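Local coordinates for protein TRAP-type C4-dicarboxylate:H+ symport system substrate-binding component DctP (PDB 4MX6) that binds succinate in the periplasm and probably hands such C4-dicarboxylates to a TRAP-type proton symport system for uptake into the cell, at residues N48-Q53 against K279-K284; Q96-S101 against M247-D252; S101-E106 against R179-D184; Y153-M158 against V243-V248. All coordinates share one frame; numbering follows the deposited sequence. Where two conformers were deposited one is given.

Contact 1: N48-Q53 against K279-K284; sequences NTPKGQ and KIAAEK
The first turn of helix 50-65, whose Lys51 belongs to the succinate site, rests through Pro50 on Ala281 of the long helix 260-295. The proline ring lies against the alanine: Pro50 CB comes within 3.6 Å of Ala281 CB, and Pro50 CG sits above the Ala281 backbone, 3.8 Å from Ala281 CA. With so small a residue on one side and a compact ring on the other, the CA atoms of Pro50 and Ala281 approach to 4.8 Å. Ile280 closes the next side. In the conformer described, its CG2 branch, anti to the backbone N, reaches over the start of the turn, with Ile280 CG2 3.8 Å from Pro50 CA. Lys284 bends at its second torsion (chi2 -64°), which lays its aliphatic carbons past the proline toward Asn48; its ammonium group pairs with Glu287 on its own helix. No hydrogen bond crosses the contact. On the side of helix 50-65, Thr49 is the N-cap: Thr49 OG1 accepts from Gly52 N at 3.0 Å and is also hydrogen-bonded to Ala46 O. Lys51 points to the other side of its helix, where NZ hydrogen-bonds the succinate. Apolar contact thus holds one flank of the turn against helix 260-295 and the capping bond fixes its start, consistent with the flank that carries Lys51 being turned to the ligand.

Contact 2: Q96-S101 against M247-D252; sequences QFVAPS and MVVTSD
Thr250 carries OG1 trans to its own backbone N (chi1 -173°), a setting that lays the hydroxyl against Gln96 O; the 2.7 Å bond from Thr250 OG1 to Gln96 O runs nearly in line with the carbonyl. Phe97, with chi1 -64°, lies alongside the same threonine and points the same way, Phe97 CE1 being 3.9 Å from Thr250 CB and one ring face under OG1, which stands off-centre near the rim. Val98 and Val249 each put CG2 between the backbone N and the carbonyl carbon, and these two methyls meet at 3.5 Å, a tight fit. Beneath them the backbones form a single antiparallel bridge, a hydrogen-bonded pair: the bond from Val249 N to Val98 O is 3.0 Å long and almost straight (178°), whereas its return, Val98 N to Val249 O, is longer at 3.3 Å. Further along, Met247 N donates to Pro100 O at 3.1 Å. Between these bonds the Ala99 CA hydrogen points at Met247 O, and Ala99 CB touches Val248 CG2. Phe97 also makes an edge-to-face pair with Phe58, and Gln96 and Phe97 bond through their backbones to strand 37-42. The segment 96-101 therefore bridges strand 37-42 and strand 243-251, the latter probably one of the strands that run between the two lobes, as in related TRAP binding proteins.

Contact 3: S101-E106 against R179-D184; sequences SLSKFE and RVMASD. With SIN (succinic acid), chain B.
Lys104 and Arg179 meet at one carboxylate of the bound succinate. Arg179 presents an edge of its guanidinium, Arg179 NH1 bonding succinate O4 at 2.9 Å and Arg179 NH2 bonding succinate O3 at 2.8 Å, a two-pronged grip. Lys104, extended beyond CG, adds a second bond to succinate O4, from Lys104 NZ at 2.8 Å. Met181 packs beside both: Met181 CG lies 3.6 Å from Lys104 CE, the two chains crossing at about a right angle, and its backbone N lies over the centre of the guanidinium face. A bend at chi3 (-79°) turns the thioether toward the serines, with Met181 SD 3.3 Å from Ser101 OG.

Further out, Glu106 OE1 uses its syn lone pair to accept from Asp184 N at 3.1 Å, nearly straight (170°); the bond from that N to Glu106 OE2 is weak. A water ties Ser103 O and Ala182 O to Glu106 N. Asp116 bonds both Ser103 and Ser183, and Lys199 pairs with Asp184.

Lys104 and Arg179 together would be expected to favour the ionised carboxylate, while Asp83, salt-bridged to Lys104, holds it from behind and probably tempers its charge; the bidentate arginine fixes the rotation of that end.

Contact 4: Y153-M158 against V243-V248; sequences YLHNGM and VLDYMV
Asn156 holds Tyr246 through its side-chain amide: Asn156 ND2 donates to Tyr246 OH at 2.9 Å, with the hydroxyl close to the amide plane and the bond nearly straight (164°). The Asn156 torsion chi1 of -169° swings the amide across to the tyrosine, whose OH also bonds the succinate; the amide's OD1 goes to Thr220, so both its polar atoms have partners. This asparagine thereby acts as a second-shell residue for the ligand. Asn156 N donates to Asp245 OD1 at 3.0 Å, coming from above the carboxylate plane of the aspartate, while its bond to Leu244 O is weak. Gly157 N donates to Leu244 O at 3.1 Å, so Asn156 and Gly157 together face Leu244 in a classic beta bulge, whose return bond runs from Leu244 N to Gly157 O at 2.9 Å. Beside it Leu154 and Tyr246 form a regular antiparallel hydrogen-bonded pair, with Tyr246 N to Leu154 O at 2.8 Å.

Packing follows the two faces. On that of Leu154 and Tyr246, Leu154 CD2 touches Tyr246 CD2 at 3.8 Å, and Val248 CG2 meets Leu154 CB. On the other, the Tyr153 ring meets the Met247 methyl, Tyr153 CE1 to Met247 CE 4.1 Å, and Met158 lies beside Val243. The segments 153-158 and 243-248 run at 155° to each other, close to antiparallel. Helix 124-132 covers the face of His155 and Asp245, its Gln131 bonding both; helix 260-295 meets Leu154, His155 and Val248, and helix 221-226 touches Asn156 and Leu244.

Contact 4 lies closest to the centre of the molecule, about 5 Å between centres, and its strands 148-158 and 243-251 form one antiparallel sheet. Contact 2 continues along strand 243-251, sharing Met247 and Val248 with contact 4, about 13 Å away between centres; contact 3 follows directly from contact 2 through Ser101, its centre about 12 Å from that of contact 4. The centre of contact 1 is about 11 Å from that of contact 4, where Ala281 and Pro50 pack against His155. Contacts 2, 3 and 4 all fall within the loop closed by contact 1, and the segments of contacts 3 and 4 alternate along the chain. Lys51, Lys104, Arg179 and Tyr246, from four separate regions, thereby converge on one succinate.

Contact 1: N48-Q53 against K279-K284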
loop_
_atom_site.group_PDB
_atom_site.type_symbol
_atom_site.label_atom_id
_atom_site.label_comp_id
_atom_site.label_asym_id
_atom_site.label_seq_id
_atom_site.Cartn_x
_atom_site.Cartn_y
_atom_site.Cartn_z
ATOM N N ASN A 48 -3.691 10.648 -10.278
ATOM C CA ASN A 48 -4.297 9.764 -11.268
ATOM C C ASN A 48 -3.922 8.300 -10.976
ATOM O O ASN A 48 -3.228 7.633 -11.751
ATOM C CB ASN A 48 -3.939 10.199 -12.693
ATOM C CG ASN A 48 -4.488 11.575 -13.030
ATOM O OD1 ASN A 48 -5.288 12.144 -12.283
ATOM N ND2 ASN A 48 -4.081 12.105 -14.168
ATOM N N THR A 49 -4.421 7.836 -9.833
ATOM C CA THR A 49 -4.100 6.541 -9.228
ATOM C C THR A 49 -5.331 6.067 -8.455
ATOM O O THR A 49 -6.237 6.864 -8.214
ATOM C CB THR A 49 -2.965 6.680 -8.205
ATOM O OG1 THR A 49 -3.379 7.562 -7.148
ATOM C CG2 THR A 49 -1.671 7.190 -8.841
ATOM N N PRO A 50 -5.370 4.796 -8.023
ATOM C CA PRO A 50 -6.547 4.375 -7.244
ATOM C C PRO A 50 -6.772 5.208 -5.972
ATOM O O PRO A 50 -7.916 5.615 -5.717
ATOM C CB PRO A 50 -6.280 2.895 -6.936
ATOM C CG PRO A 50 -4.821 2.668 -7.271
ATOM C CD PRO A 50 -4.510 3.652 -8.359
ATOM N N LYS A 51 -5.732 5.469 -5.175
ATOM C CA LYS A 51 -5.939 6.248 -3.957
ATOM C C LYS A 51 -6.230 7.711 -4.278
ATOM O O LYS A 51 -7.071 8.332 -3.620
ATOM C CB LYS A 51 -4.738 6.114 -3.018
ATOM C CG LYS A 51 -4.827 6.974 -1.773
ATOM C CD LYS A 51 -3.930 6.482 -0.640
ATOM C CE LYS A 51 -2.492 6.291 -1.085
ATOM N NZ LYS A 51 -1.640 5.831 0.044
ATOM N N GLY A 52 -5.548 8.271 -5.276
ATOM C CA GLY A 52 -5.824 9.644 -5.666
ATOM C C GLY A 52 -7.279 9.844 -6.072
ATOM O O GLY A 52 -7.919 10.860 -5.735
ATOM N N GLN A 53 -7.798 8.896 -6.834
ATOM C CA GLN A 53 -9.173 8.953 -7.305
ATOM C C GLN A 53 -10.173 8.651 -6.192
ATOM O O GLN A 53 -11.242 9.266 -6.143
ATOM C CB GLN A 53 -9.374 8.009 -8.488
ATOM C CG GLN A 53 -8.597 8.425 -9.735
ATOM C CD GLN A 53 -8.997 9.791 -10.222
ATOM O OE1 GLN A 53 -10.094 9.969 -10.746
ATOM N NE2 GLN A 53 -8.106 10.759 -10.058
ATOM N N LYS A 279 -12.045 -0.416 -8.114
ATOM C CA LYS A 279 -12.242 -0.611 -9.549
ATOM C C LYS A 279 -11.102 0.038 -10.328
ATOM O O LYS A 279 -10.515 -0.571 -11.219
ATOM C CB LYS A 279 -13.599 -0.039 -9.952
ATOM C CG LYS A 279 -13.927 -0.153 -11.411
ATOM C CD LYS A 279 -15.385 0.199 -11.639
ATOM C CE LYS A 279 -15.797 0.108 -13.090
ATOM N NZ LYS A 279 -15.277 1.239 -13.905
ATOM N N ILE A 280 -10.780 1.279 -9.976
ATOM C CA ILE A 280 -9.673 1.990 -10.603
ATOM C C ILE A 280 -8.364 1.220 -10.408
ATOM O O ILE A 280 -7.570 1.100 -11.341
ATOM C CB ILE A 280 -9.530 3.433 -10.053
ATOM C CG1 ILE A 280 -10.755 4.286 -10.415
ATOM C CG2 ILE A 280 -8.263 4.103 -10.584
ATOM C CD1 ILE A 280 -10.788 4.760 -11.864
ATOM N N ALA A 281 -8.136 0.679 -9.216
ATOM C CA ALA A 281 -6.898 -0.053 -8.951
ATOM C C ALA A 281 -6.710 -1.176 -9.966
ATOM O O ALA A 281 -5.623 -1.369 -10.518
ATOM C CB ALA A 281 -6.883 -0.604 -7.542
ATOM N N ALA A 282 -7.773 -1.928 -10.221
ATOM C CA ALA A 282 -7.692 -3.055 -11.126
ATOM C C ALA A 282 -7.498 -2.557 -12.555
ATOM O O ALA A 282 -6.756 -3.142 -13.337
ATOM C CB ALA A 282 -8.949 -3.896 -11.021
ATOM N N GLU A 283 -8.181 -1.474 -12.912
ATOM C CA GLU A 283 -8.028 -0.900 -14.242
ATOM C C GLU A 283 -6.602 -0.383 -14.473
ATOM O O GLU A 283 -5.999 -0.645 -15.512
ATOM C CB GLU A 283 -9.034 0.226 -14.450
ATOM C CG GLU A 283 -10.455 -0.272 -14.502
ATOM C CD GLU A 283 -11.513 0.819 -14.402
ATOM O OE1 GLU A 283 -11.189 1.942 -13.976
ATOM O OE2 GLU A 283 -12.685 0.531 -14.748
ATOM N N LYS A 284 -6.059 0.341 -13.499
ATOM C CA LYS A 284 -4.730 0.929 -13.633
ATOM C C LYS A 284 -3.641 -0.135 -13.639
ATOM O O LYS A 284 -2.622 0.033 -14.291
ATOM C CB LYS A 284 -4.476 1.959 -12.528
ATOM C CG LYS A 284 -5.292 3.216 -12.689
ATOM C CD LYS A 284 -4.913 3.947 -13.957
ATOM C CE LYS A 284 -5.615 5.266 -14.057
ATOM N NZ LYS A 284 -5.318 5.944 -15.351
#

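Contact 2: Q96-S101 against M247-D252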
loop_
_atom_site.group_PDB
_atom_site.type_symbol
_atom_site.label_atom_id
_atom_site.label_comp_id
_atom_site.label_asym_id
_atom_site.label_seq_id
_atom_site.Cartn_x
_atom_site.Cartn_y
_atom_site.Cartn_z
ATOM N N GLN A 96 -7.735 14.607 8.903
ATOM C CA GLN A 96 -8.879 13.824 9.360
ATOM C C GLN A 96 -8.944 12.425 8.729
ATOM O O GLN A 96 -9.476 11.506 9.347
ATOM C CB GLN A 96 -10.178 14.596 9.100
ATOM C CG GLN A 96 -10.384 15.751 10.072
ATOM C CD GLN A 96 -9.382 16.877 9.890
ATOM O OE1 GLN A 96 -9.228 17.426 8.794
ATOM N NE2 GLN A 96 -8.702 17.240 10.968
ATOM N N PHE A 97 -8.423 12.266 7.514
ATOM C CA PHE A 97 -8.344 10.964 6.848
ATOM C C PHE A 97 -6.989 10.800 6.193
ATOM O O PHE A 97 -6.499 11.719 5.550
ATOM C CB PHE A 97 -9.444 10.793 5.779
ATOM C CG PHE A 97 -10.834 10.800 6.347
ATOM C CD1 PHE A 97 -11.429 9.650 6.828
ATOM C CD2 PHE A 97 -11.543 11.987 6.447
ATOM C CE1 PHE A 97 -12.716 9.684 7.370
ATOM C CE2 PHE A 97 -12.813 12.014 7.000
ATOM C CZ PHE A 97 -13.379 10.867 7.461
ATOM N N VAL A 98 -6.409 9.619 6.374
ATOM C CA VAL A 98 -5.238 9.187 5.622
ATOM C C VAL A 98 -5.471 7.732 5.209
ATOM O O VAL A 98 -6.394 7.076 5.715
ATOM C CB VAL A 98 -3.923 9.351 6.426
ATOM C CG1 VAL A 98 -3.645 10.836 6.675
ATOM C CG2 VAL A 98 -3.960 8.584 7.746
ATOM N N ALA A 99 -4.658 7.228 4.284
ATOM C CA ALA A 99 -4.812 5.858 3.808
ATOM C C ALA A 99 -3.434 5.252 3.526
ATOM O O ALA A 99 -3.060 5.006 2.370
ATOM C CB ALA A 99 -5.731 5.794 2.595
ATOM N N PRO A 100 -2.657 5.011 4.594
ATOM C CA PRO A 100 -1.320 4.445 4.421
ATOM C C PRO A 100 -1.359 3.014 3.945
ATOM O O PRO A 100 -2.288 2.257 4.254
ATOM C CB PRO A 100 -0.722 4.492 5.841
ATOM C CG PRO A 100 -1.655 5.365 6.652
ATOM C CD PRO A 100 -2.992 5.179 6.019
ATOM N N SER A 101 -0.293 2.623 3.264
ATOM C CA SER A 101 -0.010 1.219 3.060
ATOM C C SER A 101 -0.138 0.458 4.377
ATOM O O SER A 101 0.299 0.929 5.429
ATOM C CB SER A 101 1.420 1.071 2.562
ATOM O OG SER A 101 1.792 -0.294 2.561
ATOM N N MET A 247 -5.062 0.784 4.391
ATOM C CA MET A 247 -6.195 0.941 5.310
ATOM C C MET A 247 -6.567 2.414 5.365
ATOM O O MET A 247 -5.723 3.253 5.666
ATOM C CB MET A 247 -5.885 0.424 6.721
ATOM C CG MET A 247 -7.144 0.319 7.558
ATOM S SD MET A 247 -6.889 -0.255 9.257
ATOM C CE MET A 247 -6.316 -1.919 8.945
ATOM N N VAL A 248 -7.821 2.722 5.049
ATOM C CA VAL A 248 -8.351 4.070 5.209
ATOM C C VAL A 248 -8.702 4.244 6.688
ATOM O O VAL A 248 -9.455 3.444 7.252
ATOM C CB VAL A 248 -9.578 4.302 4.315
ATOM C CG1 VAL A 248 -10.092 5.723 4.475
ATOM C CG2 VAL A 248 -9.259 3.978 2.853
ATOM N N VAL A 249 -8.103 5.249 7.317
ATOM C CA VAL A 249 -8.253 5.466 8.749
ATOM C C VAL A 249 -8.580 6.909 9.089
ATOM O O VAL A 249 -8.295 7.831 8.331
ATOM C CB VAL A 249 -6.970 5.070 9.528
ATOM C CG1 VAL A 249 -6.675 3.579 9.377
ATOM C CG2 VAL A 249 -5.771 5.870 9.075
ATOM N N THR A 250 -9.177 7.073 10.261
ATOM C CA THR A 250 -9.372 8.376 10.875
ATOM C C THR A 250 -8.957 8.287 12.341
ATOM O O THR A 250 -8.552 7.221 12.814
ATOM C CB THR A 250 -10.838 8.874 10.725
ATOM O OG1 THR A 250 -10.955 10.223 11.183
ATOM C CG2 THR A 250 -11.822 8.030 11.502
ATOM N N SER A 251 -9.039 9.396 13.065
ATOM C CA SER A 251 -8.799 9.357 14.503
ATOM C C SER A 251 -10.112 9.161 15.238
ATOM O O SER A 251 -11.169 9.644 14.816
ATOM C CB SER A 251 -8.098 10.617 15.014
ATOM O OG SER A 251 -8.956 11.743 14.963
ATOM N N ASP A 252 -10.039 8.471 16.363
ATOM C CA ASP A 252 -11.191 8.282 17.207
ATOM C C ASP A 252 -11.764 9.628 17.626
ATOM O O ASP A 252 -12.982 9.803 17.655
ATOM C CB ASP A 252 -10.772 7.463 18.420
ATOM C CG ASP A 252 -11.926 7.079 19.280
ATOM O OD1 ASP A 252 -12.781 6.305 18.789
ATOM O OD2 ASP A 252 -11.967 7.547 20.439
#

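Contact 3: S101-E106 against R179-D184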
loop_
_atom_site.group_PDB
_atom_site.type_symbol
_atom_site.label_atom_id
_atom_site.label_comp_id
_atom_site.label_asym_id
_atom_site.label_seq_id
_atom_site.Cartn_x
_atom_site.Cartn_y
_atom_site.Cartn_z
ATOM N N SER A 101 -0.293 2.623 3.264
ATOM C CA SER A 101 -0.010 1.219 3.060
ATOM C C SER A 101 -0.138 0.458 4.377
ATOM O O SER A 101 0.299 0.929 5.429
ATOM C CB SER A 101 1.420 1.071 2.562
ATOM O OG SER A 101 1.792 -0.294 2.561
ATOM N N LEU A 102 -0.650 -0.768 4.279
ATOM C CA LEU A 102 -0.748 -1.677 5.409
ATOM C C LEU A 102 0.622 -1.940 6.046
ATOM O O LEU A 102 0.671 -2.383 7.188
ATOM C CB LEU A 102 -1.431 -2.984 4.974
ATOM C CG LEU A 102 -2.891 -2.786 4.542
ATOM C CD1 LEU A 102 -3.405 -3.956 3.747
ATOM C CD2 LEU A 102 -3.790 -2.549 5.747
ATOM N N SER A 103 1.705 -1.699 5.297
ATOM C CA SER A 103 3.068 -1.885 5.767
ATOM C C SER A 103 3.533 -0.835 6.767
ATOM O O SER A 103 4.596 -0.986 7.362
ATOM C CB SER A 103 4.040 -1.802 4.584
ATOM O OG SER A 103 3.599 -2.561 3.479
ATOM N N LYS A 104 2.768 0.239 6.943
ATOM C CA LYS A 104 3.283 1.436 7.612
ATOM C C LYS A 104 2.692 1.675 9.001
ATOM O O LYS A 104 2.699 2.795 9.504
ATOM C CB LYS A 104 3.087 2.670 6.702
ATOM C CG LYS A 104 3.954 2.611 5.432
ATOM C CD LYS A 104 3.673 3.731 4.454
ATOM C CE LYS A 104 4.498 3.557 3.182
ATOM N NZ LYS A 104 4.100 4.504 2.107
ATOM N N PHE A 105 2.191 0.613 9.626
ATOM C CA PHE A 105 1.483 0.726 10.899
ATOM C C PHE A 105 2.221 0.145 12.109
ATOM O O PHE A 105 1.640 0.077 13.195
ATOM C CB PHE A 105 0.106 0.074 10.770
ATOM C CG PHE A 105 -0.871 0.873 9.940
ATOM C CD1 PHE A 105 -1.518 1.969 10.479
ATOM C CD2 PHE A 105 -1.166 0.517 8.635
ATOM C CE1 PHE A 105 -2.439 2.700 9.735
ATOM C CE2 PHE A 105 -2.083 1.252 7.889
ATOM C CZ PHE A 105 -2.727 2.329 8.451
ATOM N N GLU A 106 3.481 -0.253 11.952
ATOM C CA GLU A 106 4.192 -0.978 13.010
ATOM C C GLU A 106 4.334 -0.221 14.329
ATOM O O GLU A 106 4.515 -0.840 15.377
ATOM C CB GLU A 106 5.573 -1.454 12.533
ATOM C CG GLU A 106 5.462 -2.581 11.516
ATOM C CD GLU A 106 6.797 -3.063 10.941
ATOM O OE1 GLU A 106 7.836 -2.423 11.212
ATOM O OE2 GLU A 106 6.801 -4.087 10.194
ATOM N N ARG A 179 15.178 0.251 -1.763
ATOM C CA ARG A 179 14.298 0.993 -0.870
ATOM C C ARG A 179 13.129 0.101 -0.484
ATOM O O ARG A 179 12.616 -0.657 -1.306
ATOM C CB ARG A 179 13.776 2.254 -1.539
ATOM C CG ARG A 179 12.788 3.058 -0.685
ATOM C CD ARG A 179 11.331 2.720 -0.992
ATOM N NE ARG A 179 10.416 3.470 -0.126
ATOM C CZ ARG A 179 9.095 3.484 -0.272
ATOM N NH1 ARG A 179 8.349 4.140 0.603
ATOM N NH2 ARG A 179 8.517 2.838 -1.266
ATOM N N VAL A 180 12.702 0.231 0.766
ATOM C CA VAL A 180 11.456 -0.361 1.245
ATOM C C VAL A 180 10.634 0.707 1.967
ATOM O O VAL A 180 11.167 1.666 2.536
ATOM C CB VAL A 180 11.676 -1.575 2.188
ATOM C CG1 VAL A 180 12.211 -2.762 1.404
ATOM C CG2 VAL A 180 12.570 -1.211 3.363
ATOM N N MET A 181 9.320 0.499 1.953
ATOM C CA MET A 181 8.446 1.144 2.920
ATOM C C MET A 181 8.953 0.811 4.322
ATOM O O MET A 181 9.659 -0.179 4.519
ATOM C CB MET A 181 7.008 0.651 2.735
ATOM C CG MET A 181 6.410 1.037 1.385
ATOM S SD MET A 181 4.710 0.493 1.125
ATOM C CE MET A 181 4.930 -1.236 0.699
ATOM N N ALA A 182 8.567 1.612 5.309
ATOM C CA ALA A 182 9.119 1.462 6.654
ATOM C C ALA A 182 8.499 0.283 7.408
ATOM O O ALA A 182 7.650 0.455 8.275
ATOM C CB ALA A 182 8.974 2.748 7.433
ATOM N N SER A 183 8.955 -0.913 7.057
ATOM C CA SER A 183 8.445 -2.179 7.564
ATOM C C SER A 183 9.590 -3.127 7.856
ATOM O O SER A 183 10.423 -3.392 6.993
ATOM C CB SER A 183 7.553 -2.822 6.510
ATOM O OG SER A 183 7.378 -4.203 6.781
ATOM N N ASP A 184 9.618 -3.666 9.067
ATOM C CA ASP A 184 10.586 -4.708 9.407
ATOM C C ASP A 184 10.406 -5.974 8.552
ATOM O O ASP A 184 11.375 -6.689 8.277
ATOM C CB ASP A 184 10.462 -5.113 10.880
ATOM C CG ASP A 184 10.930 -4.040 11.842
ATOM O OD1 ASP A 184 11.734 -3.177 11.447
ATOM O OD2 ASP A 184 10.521 -4.107 13.027
HETATM C C1 SIN B . 1.494 4.423 -1.718
HETATM O O1 SIN B . 0.801 4.889 -0.776
HETATM O O2 SIN B . 0.995 3.838 -2.702
HETATM C C2 SIN B . 2.996 4.512 -1.628
HETATM C C3 SIN B . 3.564 3.131 -1.305
HETATM C C4 SIN B . 5.054 3.172 -1.085
HETATM O O3 SIN B . 5.802 2.496 -1.849
HETATM O O4 SIN B . 5.531 3.853 -0.151
HETATM O O HOH W 1 5.388 0.137 9.827
HETATM O O HOH W 2 9.591 -0.243 10.590
#

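Contact 4: Y153-M158 against V243-V248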
loop_
_atom_site.group_PDB
_atom_site.type_symbol
_atom_site.label_atom_id
_atom_site.label_comp_id
_atom_site.label_asym_id
_atom_site.label_seq_id
_atom_site.Cartn_x
_atom_site.Cartn_y
_atom_site.Cartn_z
ATOM N N TYR A 153 -10.570 -1.152 3.701
ATOM C CA TYR A 153 -9.394 -1.496 2.916
ATOM C C TYR A 153 -9.561 -0.914 1.515
ATOM O O TYR A 153 -10.641 -0.993 0.921
ATOM C CB TYR A 153 -9.238 -3.006 2.802
ATOM C CG TYR A 153 -8.853 -3.701 4.089
ATOM C CD1 TYR A 153 -7.554 -3.630 4.569
ATOM C CD2 TYR A 153 -9.774 -4.461 4.801
ATOM C CE1 TYR A 153 -7.180 -4.295 5.718
ATOM C CE2 TYR A 153 -9.408 -5.117 5.969
ATOM C CZ TYR A 153 -8.112 -5.026 6.421
ATOM O OH TYR A 153 -7.694 -5.680 7.561
ATOM N N LEU A 154 -8.478 -0.382 0.961
ATOM C CA LEU A 154 -8.458 0.122 -0.404
ATOM C C LEU A 154 -7.308 -0.572 -1.132
ATOM O O LEU A 154 -6.185 -0.601 -0.632
ATOM C CB LEU A 154 -8.275 1.642 -0.404
ATOM C CG LEU A 154 -8.057 2.292 -1.763
ATOM C CD1 LEU A 154 -9.280 2.161 -2.659
ATOM C CD2 LEU A 154 -7.696 3.763 -1.585
ATOM N N HIS A 155 -7.596 -1.118 -2.301
ATOM C CA HIS A 155 -6.568 -1.818 -3.063
ATOM C C HIS A 155 -5.628 -0.907 -3.833
ATOM O O HIS A 155 -6.017 0.166 -4.306
ATOM C CB HIS A 155 -7.217 -2.768 -4.071
ATOM C CG HIS A 155 -8.037 -3.830 -3.421
ATOM N ND1 HIS A 155 -9.252 -4.288 -3.880
ATOM C CD2 HIS A 155 -7.773 -4.536 -2.301
ATOM C CE1 HIS A 155 -9.694 -5.229 -3.056
ATOM N NE2 HIS A 155 -8.813 -5.386 -2.088
ATOM N N ASN A 156 -4.396 -1.387 -4.017
ATOM C CA ASN A 156 -3.546 -0.897 -5.092
ATOM C C ASN A 156 -3.238 -2.060 -6.036
ATOM O O ASN A 156 -3.817 -2.134 -7.122
ATOM C CB ASN A 156 -2.305 -0.172 -4.585
ATOM C CG ASN A 156 -1.580 0.543 -5.707
ATOM O OD1 ASN A 156 -1.492 0.024 -6.832
ATOM N ND2 ASN A 156 -1.094 1.740 -5.437
ATOM N N GLY A 157 -2.395 -2.999 -5.614
ATOM C CA GLY A 157 -2.068 -4.117 -6.474
ATOM C C GLY A 157 -0.949 -4.961 -5.919
ATOM O O GLY A 157 -0.447 -4.702 -4.841
ATOM N N MET A 158 -0.532 -5.949 -6.698
ATOM C CA MET A 158 0.629 -6.742 -6.338
ATOM C C MET A 158 1.896 -5.971 -6.691
ATOM O O MET A 158 1.924 -5.202 -7.642
ATOM C CB MET A 158 0.609 -8.086 -7.058
ATOM C CG MET A 158 -0.668 -8.895 -6.864
ATOM S SD MET A 158 -1.131 -9.265 -5.171
ATOM C CE MET A 158 0.135 -10.456 -4.731
ATOM N N VAL A 243 1.661 -7.837 -1.619
ATOM C CA VAL A 243 0.580 -6.894 -1.895
ATOM C C VAL A 243 0.900 -5.522 -1.343
ATOM O O VAL A 243 1.464 -5.395 -0.262
ATOM C CB VAL A 243 -0.793 -7.395 -1.347
ATOM C CG1 VAL A 243 -0.823 -7.544 0.171
ATOM C CG2 VAL A 243 -1.925 -6.472 -1.786
ATOM N N LEU A 244 0.550 -4.497 -2.123
ATOM C CA LEU A 244 0.492 -3.112 -1.647
ATOM C C LEU A 244 -0.974 -2.721 -1.621
ATOM O O LEU A 244 -1.587 -2.503 -2.660
ATOM C CB LEU A 244 1.267 -2.154 -2.557
ATOM C CG LEU A 244 0.968 -0.634 -2.303
ATOM C CD1 LEU A 244 1.407 -0.193 -0.932
ATOM C CD2 LEU A 244 1.610 0.264 -3.352
ATOM N N ASP A 245 -1.537 -2.679 -0.417
ATOM C CA ASP A 245 -2.902 -2.226 -0.175
ATOM C C ASP A 245 -2.878 -1.215 0.964
ATOM O O ASP A 245 -1.856 -1.027 1.625
ATOM C CB ASP A 245 -3.831 -3.404 0.194
ATOM C CG ASP A 245 -4.668 -3.922 -0.958
ATOM O OD1 ASP A 245 -4.292 -3.740 -2.128
ATOM O OD2 ASP A 245 -5.732 -4.503 -0.648
ATOM N N TYR A 246 -4.018 -0.570 1.185
ATOM C CA TYR A 246 -4.148 0.487 2.174
ATOM C C TYR A 246 -5.216 0.189 3.212
ATOM O O TYR A 246 -6.193 -0.487 2.921
ATOM C CB TYR A 246 -4.539 1.786 1.478
ATOM C CG TYR A 246 -3.705 2.132 0.273
ATOM C CD1 TYR A 246 -2.359 2.398 0.398
ATOM C CD2 TYR A 246 -4.277 2.198 -0.988
ATOM C CE1 TYR A 246 -1.584 2.748 -0.705
ATOM C CE2 TYR A 246 -3.527 2.574 -2.090
ATOM C CZ TYR A 246 -2.188 2.848 -1.947
ATOM O OH TYR A 246 -1.468 3.271 -3.046
ATOM N N MET A 247 -5.062 0.784 4.391
ATOM C CA MET A 247 -6.195 0.941 5.310
ATOM C C MET A 247 -6.567 2.414 5.365
ATOM O O MET A 247 -5.723 3.253 5.666
ATOM C CB MET A 247 -5.885 0.424 6.721
ATOM C CG MET A 247 -7.144 0.319 7.558
ATOM S SD MET A 247 -6.889 -0.255 9.257
ATOM C CE MET A 247 -6.316 -1.919 8.945
ATOM N N VAL A 248 -7.821 2.722 5.049
ATOM C CA VAL A 248 -8.351 4.070 5.209
ATOM C C VAL A 248 -8.702 4.244 6.688
ATOM O O VAL A 248 -9.455 3.444 7.252
ATOM C CB VAL A 248 -9.578 4.302 4.315
ATOM C CG1 VAL A 248 -10.092 5.723 4.475
ATOM C CG2 VAL A 248 -9.259 3.978 2.853
#